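Local coordinates for protein sucrose 6(F)-phosphate phosphorylase (Thermoanaerobacterium thermosaccharolyticum DSM 571, PDB 6S9V) that is a phosphorylase built on the TIM-barrel catalytic domain of the alpha-amylase family, with a small antiparallel beta sheet following the barrel, at residues Q382-G387 against E448-E453; R465-K470 against R474-I479. All blocks are in the same frame, centred on the assembly; numbering follows the deposited sequence.

Interaction 1: residues Q382-G387 against E448-E453; sequences QFFTPG and EAFNGE
Phe450 drives the edge of its ring into the face of Phe384, a T-shaped (edge-to-face) pair whose planes stand 78° apart with the centroids separated by 5.1 Å. The leading atom is Phe450 CE1, poised over the middle of the Phe384 ring, and its neighbour Phe450 CZ comes within 3.8 Å of Phe384 CE1. What brings the edge forward is the first torsion of Phe450: CG lies anti to the carbonyl carbon (chi1 -68°), carrying the ring off the 3-10 turn at 448-450 and across to the end of helix 372-384. Phe450 CE1 also lies 3.9 Å from Phe383 O, which approaches that ring obliquely and accepts a hydrogen bond from Arg444. No hydrogen bond joins the two segments; rings do the work, and all three touching residues are buried. Trp468 meets both phenylalanine rings, while Cys475 touches Phe450, so the pair sits in a larger aromatic cluster. Such a cluster is consistent with the packing of a C-terminal beta domain on the barrel in the alpha-amylase family, here between helix 372-384, the last before the eighth barrel strand, and the antiparallel sheet.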
ATOM      1  N   GLN A 382       5.727   7.946 -13.278  1.00 18.32           N
ATOM      2  CA  GLN A 382       5.937   7.447 -11.923  1.00 19.11           C
ATOM      3  C   GLN A 382       7.419   7.407 -11.578  1.00 19.20           C
ATOM      4  O   GLN A 382       7.836   7.878 -10.513  1.00 19.68           O
ATOM      5  CB  GLN A 382       5.330   6.049 -11.773  1.00 19.60           C
ATOM      6  CG  GLN A 382       5.401   5.531 -10.340  1.00 19.11           C
ATOM      7  CD  GLN A 382       5.361   4.020 -10.235  1.00 19.22           C
ATOM      8  OE1 GLN A 382       5.001   3.320 -11.179  1.00 19.89           O
ATOM      9  NE2 GLN A 382       5.718   3.515  -9.063  1.00 18.23           N
ATOM     10  N   PHE A 383       8.234   6.845 -12.474  1.00 19.56           N
ATOM     11  CA  PHE A 383       9.646   6.646 -12.171  1.00 19.66           C
ATOM     12  C   PHE A 383      10.423   7.960 -12.162  1.00 18.76           C
ATOM     13  O   PHE A 383      11.459   8.057 -11.494  1.00 18.24           O
ATOM     14  CB  PHE A 383      10.271   5.680 -13.177  1.00 19.12           C
ATOM     15  CG  PHE A 383       9.705   4.276 -13.130  1.00 18.89           C
ATOM     16  CD1 PHE A 383       8.894   3.858 -12.084  1.00 18.91           C
ATOM     17  CD2 PHE A 383       9.984   3.378 -14.147  1.00 20.35           C
ATOM     18  CE1 PHE A 383       8.376   2.576 -12.057  1.00 20.90           C
ATOM     19  CE2 PHE A 383       9.476   2.089 -14.121  1.00 20.81           C
ATOM     20  CZ  PHE A 383       8.668   1.686 -13.079  1.00 21.99           C
ATOM     21  N   PHE A 384       9.947   8.982 -12.884  1.00 18.15           N
ATOM     22  CA  PHE A 384      10.578  10.295 -12.853  1.00 19.53           C
ATOM     23  C   PHE A 384      10.090  11.163 -11.696  1.00 21.24           C
ATOM     24  O   PHE A 384      10.652  12.237 -11.472  1.00 20.72           O
ATOM     25  CB  PHE A 384      10.351  11.038 -14.184  1.00 19.50           C
ATOM     26  CG  PHE A 384      11.420  10.758 -15.203  1.00 20.53           C
ATOM     27  CD1 PHE A 384      11.480   9.530 -15.846  1.00 21.12           C
ATOM     28  CD2 PHE A 384      12.384  11.703 -15.488  1.00 20.08           C
ATOM     29  CE1 PHE A 384      12.479   9.261 -16.763  1.00 22.63           C
ATOM     30  CE2 PHE A 384      13.391  11.437 -16.391  1.00 21.36           C
ATOM     31  CZ  PHE A 384      13.440  10.222 -17.033  1.00 24.43           C
ATOM     32  N   THR A 385       9.061  10.738 -10.982  1.00 21.07           N
ATOM     33  CA  THR A 385       8.566  11.465  -9.809  1.00 20.54           C
ATOM     34  C   THR A 385       9.434  11.139  -8.600  1.00 18.52           C
ATOM     35  O   THR A 385       9.715   9.963  -8.352  1.00 19.96           O
ATOM     36  CB  THR A 385       7.115  11.087  -9.518  1.00 22.56           C
ATOM     37  OG1 THR A 385       6.296  11.461 -10.631  1.00 22.11           O
ATOM     38  CG2 THR A 385       6.603  11.808  -8.257  1.00 24.10           C
ATOM     39  N   PRO A 386       9.887  12.142  -7.842  1.00 18.42           N
ATOM     40  CA  PRO A 386      10.683  11.848  -6.642  1.00 21.19           C
ATOM     41  C   PRO A 386       9.932  10.919  -5.696  1.00 22.14           C
ATOM     42  O   PRO A 386       8.733  11.080  -5.450  1.00 21.49           O
ATOM     43  CB  PRO A 386      10.911  13.229  -6.019  1.00 22.61           C
ATOM     44  CG  PRO A 386      10.838  14.181  -7.171  1.00 22.99           C
ATOM     45  CD  PRO A 386       9.781  13.592  -8.095  1.00 18.95           C
ATOM     46  N   GLY A 387      10.662   9.950  -5.160  1.00 21.75           N
ATOM     47  CA  GLY A 387      10.106   8.927  -4.296  1.00 22.23           C
ATOM     48  C   GLY A 387      10.597   7.543  -4.709  1.00 21.03           C
ATOM     49  O   GLY A 387      11.163   7.346  -5.768  1.00 22.11           O
ATOM     50  N   GLU A 448      22.368   6.878 -13.228  1.00 23.66           N
ATOM     51  CA  GLU A 448      22.764   7.501 -11.971  1.00 27.18           C
ATOM     52  C   GLU A 448      22.062   8.828 -11.702  1.00 25.59           C
ATOM     53  O   GLU A 448      22.020   9.262 -10.542  1.00 25.55           O
ATOM     54  CB  GLU A 448      24.283   7.691 -11.977  1.00 34.83           C
ATOM     55  CG  GLU A 448      25.079   6.384 -12.115  1.00 45.08           C
ATOM     56  CD  GLU A 448      25.259   5.888 -13.563  1.00 50.10           C
ATOM     57  OE1 GLU A 448      24.517   6.326 -14.478  1.00 46.80           O
ATOM     58  OE2 GLU A 448      26.164   5.047 -13.782  1.00 52.65           O
ATOM     59  N   ALA A 449      21.497   9.472 -12.727  1.00 23.53           N
ATOM     60  CA  ALA A 449      20.912  10.796 -12.543  1.00 22.91           C
ATOM     61  C   ALA A 449      19.731  10.779 -11.579  1.00 21.10           C
ATOM     62  O   ALA A 449      19.443  11.797 -10.934  1.00 20.81           O
ATOM     63  CB  ALA A 449      20.472  11.372 -13.892  1.00 24.42           C
ATOM     64  N   PHE A 450      19.016   9.656 -11.480  1.00 20.45           N
ATOM     65  CA  PHE A 450      17.864   9.600 -10.586  1.00 21.69           C
ATOM     66  C   PHE A 450      18.263   9.775  -9.129  1.00 22.77           C
ATOM     67  O   PHE A 450      17.400  10.040  -8.287  1.00 23.80           O
ATOM     68  CB  PHE A 450      17.122   8.273 -10.754  1.00 20.05           C
ATOM     69  CG  PHE A 450      16.455   8.128 -12.083  1.00 19.85           C
ATOM     70  CD1 PHE A 450      15.315   8.860 -12.387  1.00 19.78           C
ATOM     71  CD2 PHE A 450      16.962   7.259 -13.033  1.00 21.90           C
ATOM     72  CE1 PHE A 450      14.696   8.726 -13.616  1.00 18.70           C
ATOM     73  CE2 PHE A 450      16.338   7.119 -14.265  1.00 19.93           C
ATOM     74  CZ  PHE A 450      15.213   7.858 -14.556  1.00 17.88           C
ATOM     75  N   ASN A 451      19.548   9.641  -8.815  1.00 21.29           N
ATOM     76  CA  ASN A 451      20.032   9.866  -7.466  1.00 21.77           C
ATOM     77  C   ASN A 451      20.548  11.281  -7.260  1.00 24.30           C
ATOM     78  O   ASN A 451      21.279  11.526  -6.296  1.00 26.74           O
ATOM     79  CB  ASN A 451      21.111   8.836  -7.134  1.00 24.64           C
ATOM     80  CG  ASN A 451      20.548   7.434  -7.066  1.00 27.02           C
ATOM     81  OD1 ASN A 451      19.502   7.217  -6.466  1.00 28.65           O
ATOM     82  ND2 ASN A 451      21.215   6.486  -7.705  1.00 27.23           N
ATOM     83  N   GLY A 452      20.177  12.208  -8.140  1.00 24.36           N
ATOM     84  CA  GLY A 452      20.624  13.581  -8.067  1.00 25.12           C
ATOM     85  C   GLY A 452      19.509  14.597  -7.932  1.00 23.74           C
ATOM     86  O   GLY A 452      18.563  14.403  -7.161  1.00 21.94           O
ATOM     87  N   GLU A 453      19.586  15.656  -8.726  1.00 23.27           N
ATOM     88  CA  GLU A 453      18.670  16.781  -8.622  1.00 24.01           C
ATOM     89  C   GLU A 453      17.541  16.650  -9.636  1.00 24.97           C
ATOM     90  O   GLU A 453      17.759  16.252 -10.781  1.00 26.10           O
ATOM     91  CB  GLU A 453      19.417  18.098  -8.848  1.00 25.74           C
ATOM     92  CG  GLU A 453      20.467  18.411  -7.776  1.00 29.41           C
ATOM     93  CD  GLU A 453      21.291  19.658  -8.074  1.00 32.07           C
ATOM     94  OE1 GLU A 453      21.279  20.111  -9.235  1.00 31.80           O
ATOM     95  OE2 GLU A 453      21.963  20.188  -7.151  1.00 31.58           O
TER

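Interaction 2: residues R465-K470 against R474-I479; sequences RLTWKK and RCSLFI
Leu466 and Leu477 form a hydrogen-bonded pair in an antiparallel beta hairpin, strands 463-470 and 473-480, the second and third of a five-stranded sheet; segments 465-470 and 474-479 run at 169° to each other. The tight part of the contact is this backbone ladder. Leu477 N approaches Leu466 O closely, at 2.7 Å, whereas Leu466 N to Leu477 O is longer, 3.2 Å. The other hydrogen-bonded pair, Trp468 with Cys475, is more even, with 3.0 Å from Trp468 N to Cys475 O and the same from Cys475 N to Trp468 O. The face carrying these four residues is largely buried, and Phe384 of helix 372-384 touches both leucines. Trp468, whose NE1 donates to Phe384 O, swings its indole away from the neighbouring strand, so that across the hairpin its CB alone meets Cys475 SG.

The face of Arg465, Thr467, Lys469, Arg474, Ser476 and Phe478 is looser and reaches solvent. At its middle, Thr467 OG1 and Ser476 OG share a hydrogen bond of 2.9 Å. Toward the turn, Lys469 and Arg474 run side by side, joined by their aliphatic parts, with Lys469 CG 3.5 Å from Arg474 CG; the like-charged ends probably repel mildly, and both chains are poorly ordered. At the far end Arg465 CD lies at the edge of the Phe478 ring, in its plane, and Arg465 CG comes obliquely to 3.5 Å from Phe478 CD2, the guanidinium turned 82° from the ring plane. A water in the plane of that guanidinium accepts from Arg465 NE at 2.9 Å and donates to Leu477 O.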
ATOM      1  N   ARG A 465       7.728  17.226 -19.360  1.00 23.97           N
ATOM      2  CA  ARG A 465       9.183  17.327 -19.462  1.00 23.92           C
ATOM      3  C   ARG A 465       9.759  17.381 -18.058  1.00 24.16           C
ATOM      4  O   ARG A 465       9.581  18.380 -17.355  1.00 23.06           O
ATOM      5  CB  ARG A 465       9.607  18.550 -20.273  1.00 24.64           C
ATOM      6  CG  ARG A 465       9.221  18.476 -21.739  1.00 29.07           C
ATOM      7  CD  ARG A 465       9.926  19.554 -22.576  1.00 32.76           C
ATOM      8  NE  ARG A 465      11.289  19.176 -22.940  1.00 33.61           N
ATOM      9  CZ  ARG A 465      12.049  19.841 -23.809  1.00 36.81           C
ATOM     10  NH1 ARG A 465      11.583  20.927 -24.413  1.00 34.32           N
ATOM     11  NH2 ARG A 465      13.280  19.424 -24.077  1.00 41.32           N
ATOM     12  N   LEU A 466      10.439  16.308 -17.657  1.00 23.82           N
ATOM     13  CA  LEU A 466      11.042  16.179 -16.338  1.00 23.73           C
ATOM     14  C   LEU A 466      12.489  15.727 -16.480  1.00 24.34           C
ATOM     15  O   LEU A 466      12.795  14.853 -17.297  1.00 25.24           O
ATOM     16  CB  LEU A 466      10.260  15.185 -15.482  1.00 23.50           C
ATOM     17  CG  LEU A 466       8.761  15.464 -15.334  1.00 24.33           C
ATOM     18  CD1 LEU A 466       8.081  14.295 -14.623  1.00 25.45           C
ATOM     19  CD2 LEU A 466       8.498  16.780 -14.598  1.00 23.39           C
ATOM     20  N   THR A 467      13.375  16.295 -15.658  1.00 24.86           N
ATOM     21  CA  THR A 467      14.803  16.055 -15.789  1.00 27.12           C
ATOM     22  C   THR A 467      15.431  15.731 -14.442  1.00 26.26           C
ATOM     23  O   THR A 467      15.112  16.359 -13.429  1.00 26.52           O
ATOM     24  CB  THR A 467      15.511  17.285 -16.393  1.00 28.64           C
ATOM     25  OG1 THR A 467      15.116  17.460 -17.761  1.00 29.27           O
ATOM     26  CG2 THR A 467      17.029  17.144 -16.304  1.00 27.35           C
ATOM     27  N   TRP A 468      16.333  14.750 -14.453  1.00 24.31           N
ATOM     28  CA  TRP A 468      17.204  14.430 -13.328  1.00 23.40           C
ATOM     29  C   TRP A 468      18.649  14.681 -13.744  1.00 22.63           C
ATOM     30  O   TRP A 468      19.042  14.380 -14.878  1.00 22.68           O
ATOM     31  CB  TRP A 468      17.019  12.977 -12.873  1.00 22.28           C
ATOM     32  CG  TRP A 468      15.719  12.740 -12.173  1.00 20.91           C
ATOM     33  CD1 TRP A 468      14.510  12.456 -12.753  1.00 20.54           C
ATOM     34  CD2 TRP A 468      15.489  12.773 -10.762  1.00 20.50           C
ATOM     35  NE1 TRP A 468      13.547  12.299 -11.789  1.00 20.20           N
ATOM     36  CE2 TRP A 468      14.119  12.490 -10.555  1.00 19.70           C
ATOM     37  CE3 TRP A 468      16.305  13.007  -9.652  1.00 21.94           C
ATOM     38  CZ2 TRP A 468      13.549  12.455  -9.288  1.00 20.11           C
ATOM     39  CZ3 TRP A 468      15.735  12.964  -8.386  1.00 22.25           C
ATOM     40  CH2 TRP A 468      14.373  12.690  -8.214  1.00 22.33           C
ATOM     41  N   LYS A 469      19.446  15.218 -12.821  1.00 25.41           N
ATOM     42  CA  LYS A 469      20.843  15.522 -13.105  1.00 36.52           C
ATOM     43  C   LYS A 469      21.731  15.064 -11.960  1.00 30.63           C
ATOM     44  O   LYS A 469      21.437  15.355 -10.795  1.00 30.09           O
ATOM     45  CB  LYS A 469      21.035  17.032 -13.313  1.00 58.74           C
ATOM     46  CG  LYS A 469      20.431  17.575 -14.593  1.00 80.93           C
ATOM     47  CD  LYS A 469      20.518  19.098 -14.673  1.00 99.82           C
ATOM     48  CE  LYS A 469      21.949  19.592 -14.786  1.00113.14           C
ATOM     49  NZ  LYS A 469      22.458  19.420 -16.174  1.00119.91           N
ATOM     50  N   LYS A 470      22.819  14.365 -12.292  1.00 28.70           N
ATOM     51  CA  LYS A 470      23.867  14.060 -11.321  1.00 30.80           C
ATOM     52  C   LYS A 470      25.213  14.039 -12.029  1.00 36.39           C
ATOM     53  O   LYS A 470      25.442  13.203 -12.906  1.00 32.35           O
ATOM     54  CB  LYS A 470      23.621  12.727 -10.603  1.00 27.76           C
ATOM     55  CG  LYS A 470      24.726  12.391  -9.599  1.00 29.08           C
ATOM     56  CD  LYS A 470      24.500  11.077  -8.868  1.00 30.12           C
ATOM     57  CE  LYS A 470      25.634  10.834  -7.866  1.00 36.59           C
ATOM     58  NZ  LYS A 470      25.417   9.630  -7.004  1.00 40.53           N
ATOM     59  N   ARG A 474      22.656  12.965 -16.973  1.00 26.40           N
ATOM     60  CA  ARG A 474      21.400  13.694 -16.993  1.00 26.50           C
ATOM     61  C   ARG A 474      20.444  12.894 -17.861  1.00 24.50           C
ATOM     62  O   ARG A 474      20.850  12.379 -18.906  1.00 24.90           O
ATOM     63  CB  ARG A 474      21.584  15.110 -17.538  1.00 36.63           C
ATOM     64  CG  ARG A 474      20.306  15.909 -17.654  1.00 54.16           C
ATOM     65  CD  ARG A 474      20.567  17.247 -18.319  1.00 76.07           C
ATOM     66  NE  ARG A 474      21.023  17.083 -19.694  1.00 94.18           N
ATOM     67  CZ  ARG A 474      20.205  16.906 -20.728  1.00107.60           C
ATOM     68  NH1 ARG A 474      18.893  16.873 -20.540  1.00111.85           N
ATOM     69  NH2 ARG A 474      20.698  16.761 -21.950  1.00112.82           N
ATOM     70  N   CYS A 475      19.197  12.780 -17.424  1.00 24.38           N
ATOM     71  CA  CYS A 475      18.160  12.152 -18.236  1.00 24.99           C
ATOM     72  C   CYS A 475      16.903  13.004 -18.201  1.00 24.77           C
ATOM     73  O   CYS A 475      16.480  13.456 -17.131  1.00 23.87           O
ATOM     74  CB  CYS A 475      17.855  10.719 -17.769  1.00 25.18           C
ATOM     75  SG  CYS A 475      17.377  10.486 -16.049  1.00 24.52           S
ATOM     76  N   SER A 476      16.323  13.238 -19.378  1.00 25.53           N
ATOM     77  CA  SER A 476      15.176  14.125 -19.547  1.00 25.91           C
ATOM     78  C   SER A 476      14.049  13.334 -20.195  1.00 25.66           C
ATOM     79  O   SER A 476      14.180  12.879 -21.335  1.00 27.17           O
ATOM     80  CB  SER A 476      15.538  15.342 -20.395  1.00 30.28           C
ATOM     81  OG  SER A 476      16.589  16.067 -19.786  1.00 36.33           O
ATOM     82  N   LEU A 477      12.965  13.160 -19.452  1.00 23.89           N
ATOM     83  CA  LEU A 477      11.762  12.525 -19.967  1.00 23.13           C
ATOM     84  C   LEU A 477      10.987  13.520 -20.811  1.00 25.65           C
ATOM     85  O   LEU A 477      10.776  14.665 -20.400  1.00 25.61           O
ATOM     86  CB  LEU A 477      10.900  12.038 -18.804  1.00 21.35           C
ATOM     87  CG  LEU A 477       9.491  11.532 -19.132  1.00 21.42           C
ATOM     88  CD1 LEU A 477       9.569  10.237 -19.934  1.00 22.45           C
ATOM     89  CD2 LEU A 477       8.668  11.346 -17.859  1.00 22.82           C
ATOM     90  N   PHE A 478      10.564  13.090 -21.994  1.00 26.71           N
ATOM     91  CA  PHE A 478       9.620  13.861 -22.784  1.00 25.44           C
ATOM     92  C   PHE A 478       8.469  12.950 -23.172  1.00 24.39           C
ATOM     93  O   PHE A 478       8.696  11.881 -23.747  1.00 27.86           O
ATOM     94  CB  PHE A 478      10.259  14.452 -24.037  1.00 26.42           C
ATOM     95  CG  PHE A 478       9.300  15.245 -24.870  1.00 29.56           C
ATOM     96  CD1 PHE A 478       8.536  14.633 -25.852  1.00 29.62           C
ATOM     97  CD2 PHE A 478       9.127  16.596 -24.642  1.00 34.26           C
ATOM     98  CE1 PHE A 478       7.642  15.359 -26.599  1.00 33.45           C
ATOM     99  CE2 PHE A 478       8.229  17.330 -25.402  1.00 37.31           C
ATOM    100  CZ  PHE A 478       7.485  16.707 -26.371  1.00 35.54           C
ATOM    101  N   ILE A 479       7.245  13.376 -22.867  1.00 22.28           N
ATOM    102  CA  ILE A 479       6.036  12.674 -23.287  1.00 21.36           C
ATOM    103  C   ILE A 479       5.182  13.630 -24.107  1.00 23.33           C
ATOM    104  O   ILE A 479       4.888  14.747 -23.665  1.00 24.29           O
ATOM    105  CB  ILE A 479       5.223  12.130 -22.097  1.00 21.14           C
ATOM    106  CG1 ILE A 479       6.019  11.099 -21.300  1.00 19.73           C
ATOM    107  CG2 ILE A 479       3.901  11.497 -22.608  1.00 21.85           C
ATOM    108  CD1 ILE A 479       5.416  10.755 -19.938  1.00 19.01           C
TER
HETATM  109  O   HOH W   1      12.331  16.821 -21.697  1.00 32.42           O

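From the N terminus, the chain builds most of the barrel before helix 372-384 delivers the first segment of interaction 1. It then makes the eighth barrel strand, 388-392, and several helices, the last being 432-446, before the turn at 448-453 returns to the helix end and closes a loop of 60 residues. Interaction 2 follows in series, neither nested nor crossed: a hairpin closed by just three intervening residues. Their centres lie about 9 Å apart, and they touch directly, since Glu453 N probably hydrogen-bonds to Lys469 O where strand 453-456 enters the sheet. Interaction 2 builds the sheet itself, while interaction 1 ties the loop leading into it to helix 372-384 of the barrel.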